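Mandelate racemase/muconate lactonizing protein (Alicyclobacillus acidocaldarius LAA1, PDB 3QLD) is of unknown function but belongs to the enolase superfamily, pairing an N-terminal capping domain with a C-terminal modified TIM-barrel domain. Local coordinates at residues A[175-180]-A[206-211]; A[222-227]-A[233-238]. All blocks are in the same frame, centred on the assembly; numbering follows the deposited sequence.

Overall arrangement
The chain begins with strands of the antiparallel sheet of the N-terminal domain and then builds the strands and helices of the barrel, where both contacts lie. Interaction 1 joins the start of helix 178-187 to helix 206-211, closing a loop of 25 residues that holds strand 192-196. Interaction 2 opens only after that loop is complete and is far more local, folding the segment after strand 220-221 onto helix 229-238 across five residues. The contacts follow in series, neither nesting nor crossing; the centres of interaction 1 and interaction 2 are about 15 Å apart. Helix 206-211 links them: A206 CB packs on L235 CD1 at 3.9 Å and, with interaction 1, this connects three successive helices.

Interaction 1: residues A[175-180]-A[206-211]; sequences GRDRAA and APVLRQ. With SO4 (sulfate ion), chain F.
The two segments meet through two separate side-chain pairs, D177 with V208 and R178 with Q211. In the first, the carboxylate oxygen D177 OD2 lies 3.0 Å from the methyl carbon V208 CG1, shorter than a normal van der Waals separation, so the approach is tight and probably strained; the side chains cross at about a right angle. In the second, the methylene carbon R178 CD sits 3.3 Å from the amide oxygen Q211 OE1. The arginine thus presents its chain rather than its charged end; its guanidinium plane is turned 79° from the amide, and the oxygen approaches it obliquely. R178 gets there on an extended chain.

The next shell explains why the aspartate is so placed. Its first torsion, chi1 43°, sets CG between the backbone N and the carbonyl carbon, so that D177 OD1 can take the hydrogen bond of R178 N at 2.6 Å. The residue occupies the N-cap position of helix 178-187, yet this bond to the adjacent N-H is not a capping bond. The other oxygen, OD2, is hydrogen-bonded to Y201, which leaves each end of the buried carboxylate with a polar partner. R178 NE has a weak hydrogen bond to Y215.

On the same helix as V208 but away from this contact, R210 binds a sulfate ion, probably from the crystallisation liquor, edge-on: NH1 binds SO4 O1 at 3.0 Å, nearly straight at 174°, and NH2 binds SO4 O4 at the same distance. D213 forms a salt bridge with the same NH1, completing a small cluster of charges.

Helices 178-187 and 206-211 follow the neighbouring parallel strands 167-171 and 192-196 and lie side by side, as expected in the helical layer around the modified TIM barrel of this superfamily.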
ATOM      1  N   GLY A 175       5.304 -16.132 -25.791  1.00 39.37           N
ATOM      2  CA  GLY A 175       5.065 -17.394 -26.492  1.00 39.34           C
ATOM      3  C   GLY A 175       3.656 -17.490 -27.014  1.00 39.40           C
ATOM      4  O   GLY A 175       3.351 -18.379 -27.837  1.00 40.24           O
ATOM      5  N   ARG A 176       2.779 -16.618 -26.515  1.00 38.25           N
ATOM      6  CA  ARG A 176       1.371 -16.572 -26.943  1.00 37.66           C
ATOM      7  C   ARG A 176       1.035 -15.101 -27.032  1.00 35.61           C
ATOM      8  O   ARG A 176       0.288 -14.568 -26.243  1.00 33.46           O
ATOM      9  CB  ARG A 176       0.475 -17.310 -25.950  1.00 39.72           C
ATOM     10  CG  ARG A 176       1.268 -18.238 -24.958  1.00 43.97           C
ATOM     11  CD  ARG A 176       0.578 -19.555 -24.515  1.00 52.93           C
ATOM     12  NE  ARG A 176      -0.884 -19.463 -24.399  1.00 59.79           N
ATOM     13  CZ  ARG A 176      -1.605 -19.868 -23.352  1.00 63.67           C
ATOM     14  NH1 ARG A 176      -2.934 -19.735 -23.376  1.00 63.86           N
ATOM     15  NH2 ARG A 176      -1.012 -20.418 -22.284  1.00 66.65           N
ATOM     16  N   ASP A 177       1.604 -14.450 -28.042  1.00 34.02           N
ATOM     17  CA  ASP A 177       1.414 -13.022 -28.247  1.00 34.18           C
ATOM     18  C   ASP A 177       1.346 -12.689 -29.749  1.00 33.80           C
ATOM     19  O   ASP A 177       0.280 -12.320 -30.234  1.00 33.81           O
ATOM     20  CB  ASP A 177       2.495 -12.169 -27.512  1.00 32.84           C
ATOM     21  CG  ASP A 177       3.930 -12.741 -27.636  1.00 33.59           C
ATOM     22  OD1 ASP A 177       4.286 -13.401 -28.629  1.00 34.27           O
ATOM     23  OD2 ASP A 177       4.745 -12.509 -26.710  1.00 36.55           O
ATOM     24  N   ARG A 178       2.472 -12.820 -30.439  1.00 34.80           N
ATOM     25  CA  ARG A 178       2.583 -12.396 -31.857  1.00 37.35           C
ATOM     26  C   ARG A 178       1.531 -13.124 -32.736  1.00 37.94           C
ATOM     27  O   ARG A 178       0.867 -12.504 -33.574  1.00 39.18           O
ATOM     28  CB  ARG A 178       4.015 -12.633 -32.372  1.00 36.19           C
ATOM     29  CG  ARG A 178       4.317 -11.881 -33.656  1.00 40.62           C
ATOM     30  CD  ARG A 178       5.521 -12.427 -34.400  1.00 46.56           C
ATOM     31  NE  ARG A 178       5.581 -11.922 -35.787  1.00 50.97           N
ATOM     32  CZ  ARG A 178       5.793 -12.660 -36.882  1.00 54.20           C
ATOM     33  NH1 ARG A 178       5.963 -13.986 -36.803  1.00 54.36           N
ATOM     34  NH2 ARG A 178       5.845 -12.062 -38.079  1.00 52.69           N
ATOM     35  N   ALA A 179       1.362 -14.427 -32.517  1.00 38.97           N
ATOM     36  CA  ALA A 179       0.464 -15.226 -33.393  1.00 39.21           C
ATOM     37  C   ALA A 179      -1.028 -14.814 -33.299  1.00 39.69           C
ATOM     38  O   ALA A 179      -1.735 -14.579 -34.333  1.00 38.68           O
ATOM     39  CB  ALA A 179       0.664 -16.714 -33.124  1.00 40.26           C
ATOM     40  N   ALA A 180      -1.497 -14.684 -32.060  1.00 38.14           N
ATOM     41  CA  ALA A 180      -2.834 -14.187 -31.819  1.00 37.87           C
ATOM     42  C   ALA A 180      -3.033 -12.801 -32.406  1.00 37.23           C
ATOM     43  O   ALA A 180      -4.020 -12.592 -33.126  1.00 37.28           O
ATOM     44  CB  ALA A 180      -3.169 -14.198 -30.300  1.00 37.38           C
ATOM     45  N   ALA A 206      12.075  -7.826 -24.310  1.00 25.76           N
ATOM     46  CA  ALA A 206      11.893  -6.636 -25.115  1.00 27.14           C
ATOM     47  C   ALA A 206      11.858  -6.899 -26.646  1.00 26.96           C
ATOM     48  O   ALA A 206      11.017  -6.289 -27.309  1.00 27.35           O
ATOM     49  CB  ALA A 206      12.934  -5.504 -24.773  1.00 24.90           C
ATOM     50  N   PRO A 207      12.743  -7.774 -27.187  1.00 27.52           N
ATOM     51  CA  PRO A 207      12.682  -7.991 -28.639  1.00 29.33           C
ATOM     52  C   PRO A 207      11.304  -8.516 -29.114  1.00 28.68           C
ATOM     53  O   PRO A 207      10.786  -8.096 -30.139  1.00 28.93           O
ATOM     54  CB  PRO A 207      13.801  -9.007 -28.866  1.00 30.26           C
ATOM     55  CG  PRO A 207      14.833  -8.597 -27.793  1.00 31.60           C
ATOM     56  CD  PRO A 207      13.916  -8.467 -26.603  1.00 28.18           C
ATOM     57  N   VAL A 208      10.679  -9.401 -28.337  1.00 28.96           N
ATOM     58  CA  VAL A 208       9.333  -9.909 -28.658  1.00 28.88           C
ATOM     59  C   VAL A 208       8.283  -8.852 -28.652  1.00 28.03           C
ATOM     60  O   VAL A 208       7.376  -8.818 -29.517  1.00 26.00           O
ATOM     61  CB  VAL A 208       8.938 -11.100 -27.649  1.00 30.11           C
ATOM     62  CG1 VAL A 208       7.414 -11.310 -27.571  1.00 35.54           C
ATOM     63  CG2 VAL A 208       9.649 -12.390 -28.077  1.00 31.95           C
ATOM     64  N   LEU A 209       8.332  -7.977 -27.638  1.00 26.88           N
ATOM     65  CA  LEU A 209       7.346  -6.932 -27.531  1.00 25.12           C
ATOM     66  C   LEU A 209       7.523  -5.920 -28.672  1.00 25.88           C
ATOM     67  O   LEU A 209       6.559  -5.329 -29.191  1.00 24.41           O
ATOM     68  CB  LEU A 209       7.504  -6.200 -26.180  1.00 24.48           C
ATOM     69  CG  LEU A 209       6.938  -7.021 -24.993  1.00 26.63           C
ATOM     70  CD1 LEU A 209       7.283  -6.340 -23.605  1.00 24.13           C
ATOM     71  CD2 LEU A 209       5.421  -7.154 -25.091  1.00 26.62           C
ATOM     72  N   ARG A 210       8.770  -5.691 -29.043  1.00 24.93           N
ATOM     73  CA  ARG A 210       9.046  -4.730 -30.127  1.00 27.70           C
ATOM     74  C   ARG A 210       8.470  -5.241 -31.480  1.00 27.06           C
ATOM     75  O   ARG A 210       8.021  -4.454 -32.301  1.00 26.76           O
ATOM     76  CB  ARG A 210      10.547  -4.533 -30.248  1.00 26.20           C
ATOM     77  CG  ARG A 210      11.027  -3.751 -31.592  1.00 33.08           C
ATOM     78  CD  ARG A 210      10.644  -2.222 -31.735  1.00 35.42           C
ATOM     79  NE  ARG A 210      11.287  -1.708 -32.963  1.00 36.56           N
ATOM     80  CZ  ARG A 210      10.667  -1.007 -33.931  1.00 39.77           C
ATOM     81  NH1 ARG A 210       9.364  -0.686 -33.837  1.00 34.91           N
ATOM     82  NH2 ARG A 210      11.370  -0.608 -35.004  1.00 34.34           N
ATOM     83  N   GLN A 211       8.435  -6.558 -31.650  1.00 28.60           N
ATOM     84  CA  GLN A 211       7.859  -7.197 -32.889  1.00 29.58           C
ATOM     85  C   GLN A 211       6.381  -6.835 -32.995  1.00 28.74           C
ATOM     86  O   GLN A 211       5.787  -6.801 -34.118  1.00 26.14           O
ATOM     87  CB  GLN A 211       8.003  -8.721 -32.860  1.00 30.40           C
ATOM     88  CG  GLN A 211       9.409  -9.399 -32.933  1.00 37.55           C
ATOM     89  CD  GLN A 211       9.334 -10.944 -32.584  1.00 44.46           C
ATOM     90  OE1 GLN A 211       8.293 -11.591 -32.769  1.00 50.64           O
ATOM     91  NE2 GLN A 211      10.418 -11.498 -32.034  1.00 46.08           N
TER
HETATM   92  S   SO4 F 404       8.782   1.472 -36.937  0.50 40.37           S
HETATM   93  O1  SO4 F 404       7.866   0.782 -36.009  0.50 38.61           O
HETATM   94  O2  SO4 F 404       9.085   0.576 -38.065  0.50 36.77           O
HETATM   95  O3  SO4 F 404       8.151   2.713 -37.362  0.50 38.98           O
HETATM   96  O4  SO4 F 404      10.004   1.779 -36.220  0.50 37.31           O

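Interaction 2: residues A[222-227]-A[233-238]; sequences QPLPED and AKLQAS
L235 sets one methyl group, CD2, against the CB–CG edge of the P223 ring and beside the fork of L224, and it is through this branch that helix 229-238 meets the loop leading into it. The methyl lies 3.7 Å from P223 CG and 3.8 Å from P223 CB, coming at the rim of the pyrrolidine ring. On the leucine side, L224 CG is 3.9 Å and L224 CD1 4.0 Å from the same L235 CD2. The contact is entirely apolar and all three residues are buried.

The torsions bring the branches together from the two backbones. L235 has CG anti to its N (chi1 174°), which reaches the side chain out from the helix, and chi2 of 72° turns CD1 aside, leaving CD2 to prolong the chain toward the loop. L224 swings CG beside its own N, anti to its carbonyl carbon (chi1 -60°). The CB of P223 points toward the helix.

Polar bonds surround the apolar contact. At the far end of the helical segment S238 OG donates to the carbonyl oxygen L235 O at 2.7 Å, meeting it somewhat tilted from the carbonyl plane, so the residue whose side chain packs on the loop also has its backbone oxygen gripped by a serine. Q236 points its amide to V243 N and T241 O, pairing the helix with the entry to strand 243-245. In the loop, Q222 bonds to D246 and S248, and E226, the centre of an inverse gamma turn, makes salt bridges with R250 and with R102 of the second subunit.

A strand, a short loop and a helix folded back on that loop make one beta/alpha unit, the repeating element of the modified TIM barrel in this superfamily.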
ATOM      1  N   GLN A 222       0.533  -3.125 -18.681  1.00 20.43           N
ATOM      2  CA  GLN A 222       1.322  -3.825 -17.609  1.00 20.43           C
ATOM      3  C   GLN A 222       2.270  -4.890 -18.133  1.00 20.21           C
ATOM      4  O   GLN A 222       2.190  -6.058 -17.782  1.00 20.67           O
ATOM      5  CB  GLN A 222       0.314  -4.377 -16.572  1.00 20.31           C
ATOM      6  CG  GLN A 222      -0.438  -3.257 -15.748  1.00 22.47           C
ATOM      7  CD  GLN A 222       0.385  -2.476 -14.693  1.00 25.23           C
ATOM      8  OE1 GLN A 222       0.121  -1.289 -14.447  1.00 26.19           O
ATOM      9  NE2 GLN A 222       1.402  -3.115 -14.100  1.00 25.60           N
ATOM     10  N   PRO A 223       3.228  -4.507 -19.028  1.00 19.85           N
ATOM     11  CA  PRO A 223       4.067  -5.502 -19.635  1.00 20.43           C
ATOM     12  C   PRO A 223       5.003  -6.174 -18.575  1.00 21.07           C
ATOM     13  O   PRO A 223       5.230  -7.363 -18.627  1.00 21.44           O
ATOM     14  CB  PRO A 223       4.917  -4.687 -20.628  1.00 20.37           C
ATOM     15  CG  PRO A 223       4.839  -3.322 -20.202  1.00 19.88           C
ATOM     16  CD  PRO A 223       3.458  -3.174 -19.630  1.00 21.42           C
ATOM     17  N   LEU A 224       5.495  -5.380 -17.639  1.00 21.89           N
ATOM     18  CA  LEU A 224       6.525  -5.844 -16.688  1.00 23.70           C
ATOM     19  C   LEU A 224       5.916  -5.958 -15.273  1.00 26.38           C
ATOM     20  O   LEU A 224       4.850  -5.411 -14.993  1.00 23.07           O
ATOM     21  CB  LEU A 224       7.737  -4.881 -16.669  1.00 24.08           C
ATOM     22  CG  LEU A 224       8.506  -4.681 -18.014  1.00 22.97           C
ATOM     23  CD1 LEU A 224       9.673  -3.680 -17.863  1.00 26.65           C
ATOM     24  CD2 LEU A 224       8.954  -6.044 -18.645  1.00 23.71           C
ATOM     25  N   PRO A 225       6.608  -6.700 -14.389  1.00 28.74           N
ATOM     26  CA  PRO A 225       6.186  -6.674 -12.994  1.00 31.51           C
ATOM     27  C   PRO A 225       6.329  -5.292 -12.428  1.00 34.21           C
ATOM     28  O   PRO A 225       7.035  -4.458 -13.002  1.00 35.09           O
ATOM     29  CB  PRO A 225       7.221  -7.556 -12.310  1.00 30.91           C
ATOM     30  CG  PRO A 225       7.817  -8.398 -13.361  1.00 31.87           C
ATOM     31  CD  PRO A 225       7.845  -7.492 -14.566  1.00 28.97           C
ATOM     32  N   GLU A 226       5.716  -5.053 -11.269  1.00 38.11           N
ATOM     33  CA  GLU A 226       5.927  -3.793 -10.538  1.00 42.98           C
ATOM     34  C   GLU A 226       7.322  -3.829  -9.853  1.00 44.59           C
ATOM     35  O   GLU A 226       7.445  -3.471  -8.674  1.00 46.93           O
ATOM     36  CB  GLU A 226       4.754  -3.505  -9.548  1.00 43.25           C
ATOM     37  CG  GLU A 226       3.330  -3.456 -10.170  1.00 46.64           C
ATOM     38  CD  GLU A 226       2.141  -3.548  -9.138  1.00 53.34           C
ATOM     39  OE1 GLU A 226       1.883  -2.549  -8.412  1.00 56.40           O
ATOM     40  OE2 GLU A 226       1.446  -4.609  -9.060  1.00 52.47           O
ATOM     41  N   ASP A 227       8.373  -4.235 -10.603  1.00 45.74           N
ATOM     42  CA  ASP A 227       9.780  -4.440 -10.099  1.00 46.67           C
ATOM     43  C   ASP A 227      10.791  -3.300 -10.205  1.00 45.92           C
ATOM     44  O   ASP A 227      11.679  -3.188  -9.333  1.00 47.99           O
ATOM     45  CB  ASP A 227      10.459  -5.651 -10.780  1.00 47.49           C
ATOM     46  CG  ASP A 227      10.125  -6.976 -10.095  1.00 47.57           C
ATOM     47  OD1 ASP A 227       9.592  -6.936  -8.965  1.00 48.08           O
ATOM     48  OD2 ASP A 227      10.400  -8.047 -10.700  1.00 48.58           O
ATOM     49  N   ALA A 233      10.934   2.374 -18.079  1.00 25.87           N
ATOM     50  CA  ALA A 233      11.320   3.540 -18.856  1.00 24.56           C
ATOM     51  C   ALA A 233      12.088   3.120 -20.080  1.00 22.96           C
ATOM     52  O   ALA A 233      11.849   3.641 -21.202  1.00 23.05           O
ATOM     53  CB  ALA A 233      12.180   4.509 -17.989  1.00 25.55           C
ATOM     54  N   LYS A 234      13.039   2.207 -19.894  1.00 23.24           N
ATOM     55  CA  LYS A 234      13.801   1.697 -21.038  1.00 23.41           C
ATOM     56  C   LYS A 234      12.948   0.916 -22.003  1.00 22.87           C
ATOM     57  O   LYS A 234      13.150   0.990 -23.194  1.00 21.91           O
ATOM     58  CB  LYS A 234      14.880   0.784 -20.507  1.00 27.14           C
ATOM     59  CG  LYS A 234      15.861   0.278 -21.500  1.00 33.09           C
ATOM     60  CD  LYS A 234      16.852  -0.683 -20.798  1.00 41.46           C
ATOM     61  CE  LYS A 234      18.036   0.086 -20.232  1.00 46.44           C
ATOM     62  NZ  LYS A 234      17.679   1.001 -19.123  1.00 50.27           N
ATOM     63  N   LEU A 235      11.984   0.135 -21.494  1.00 20.72           N
ATOM     64  CA  LEU A 235      11.146  -0.600 -22.436  1.00 20.10           C
ATOM     65  C   LEU A 235      10.278   0.366 -23.234  1.00 17.43           C
ATOM     66  O   LEU A 235      10.164   0.235 -24.440  1.00 19.53           O
ATOM     67  CB  LEU A 235      10.300  -1.646 -21.676  1.00 20.06           C
ATOM     68  CG  LEU A 235       9.274  -2.371 -22.559  1.00 21.45           C
ATOM     69  CD1 LEU A 235       9.989  -3.349 -23.523  1.00 21.08           C
ATOM     70  CD2 LEU A 235       8.304  -3.164 -21.626  1.00 24.05           C
ATOM     71  N   GLN A 236       9.627   1.322 -22.582  1.00 19.20           N
ATOM     72  CA  GLN A 236       8.739   2.264 -23.325  1.00 19.89           C
ATOM     73  C   GLN A 236       9.515   3.058 -24.354  1.00 19.85           C
ATOM     74  O   GLN A 236       9.045   3.234 -25.515  1.00 19.77           O
ATOM     75  CB  GLN A 236       7.991   3.206 -22.393  1.00 21.36           C
ATOM     76  CG  GLN A 236       7.109   4.242 -23.094  1.00 20.80           C
ATOM     77  CD  GLN A 236       5.929   3.639 -23.924  1.00 23.74           C
ATOM     78  OE1 GLN A 236       4.794   3.791 -23.513  1.00 23.12           O
ATOM     79  NE2 GLN A 236       6.212   2.980 -25.085  1.00 21.96           N
ATOM     80  N   ALA A 237      10.767   3.430 -23.998  1.00 21.62           N
ATOM     81  CA  ALA A 237      11.656   4.205 -24.953  1.00 21.19           C
ATOM     82  C   ALA A 237      11.947   3.396 -26.219  1.00 21.92           C
ATOM     83  O   ALA A 237      12.100   3.986 -27.305  1.00 21.53           O
ATOM     84  CB  ALA A 237      12.996   4.631 -24.280  1.00 19.47           C
ATOM     85  N   SER A 238      11.926   2.056 -26.082  1.00 20.82           N
ATOM     86  CA  SER A 238      12.232   1.131 -27.204  1.00 22.08           C
ATOM     87  C   SER A 238      11.014   0.704 -28.060  1.00 21.63           C
ATOM     88  O   SER A 238      11.173   0.112 -29.151  1.00 21.31           O
ATOM     89  CB  SER A 238      12.933  -0.120 -26.706  1.00 22.69           C
ATOM     90  OG  SER A 238      12.032  -0.998 -25.957  1.00 25.35           O
TER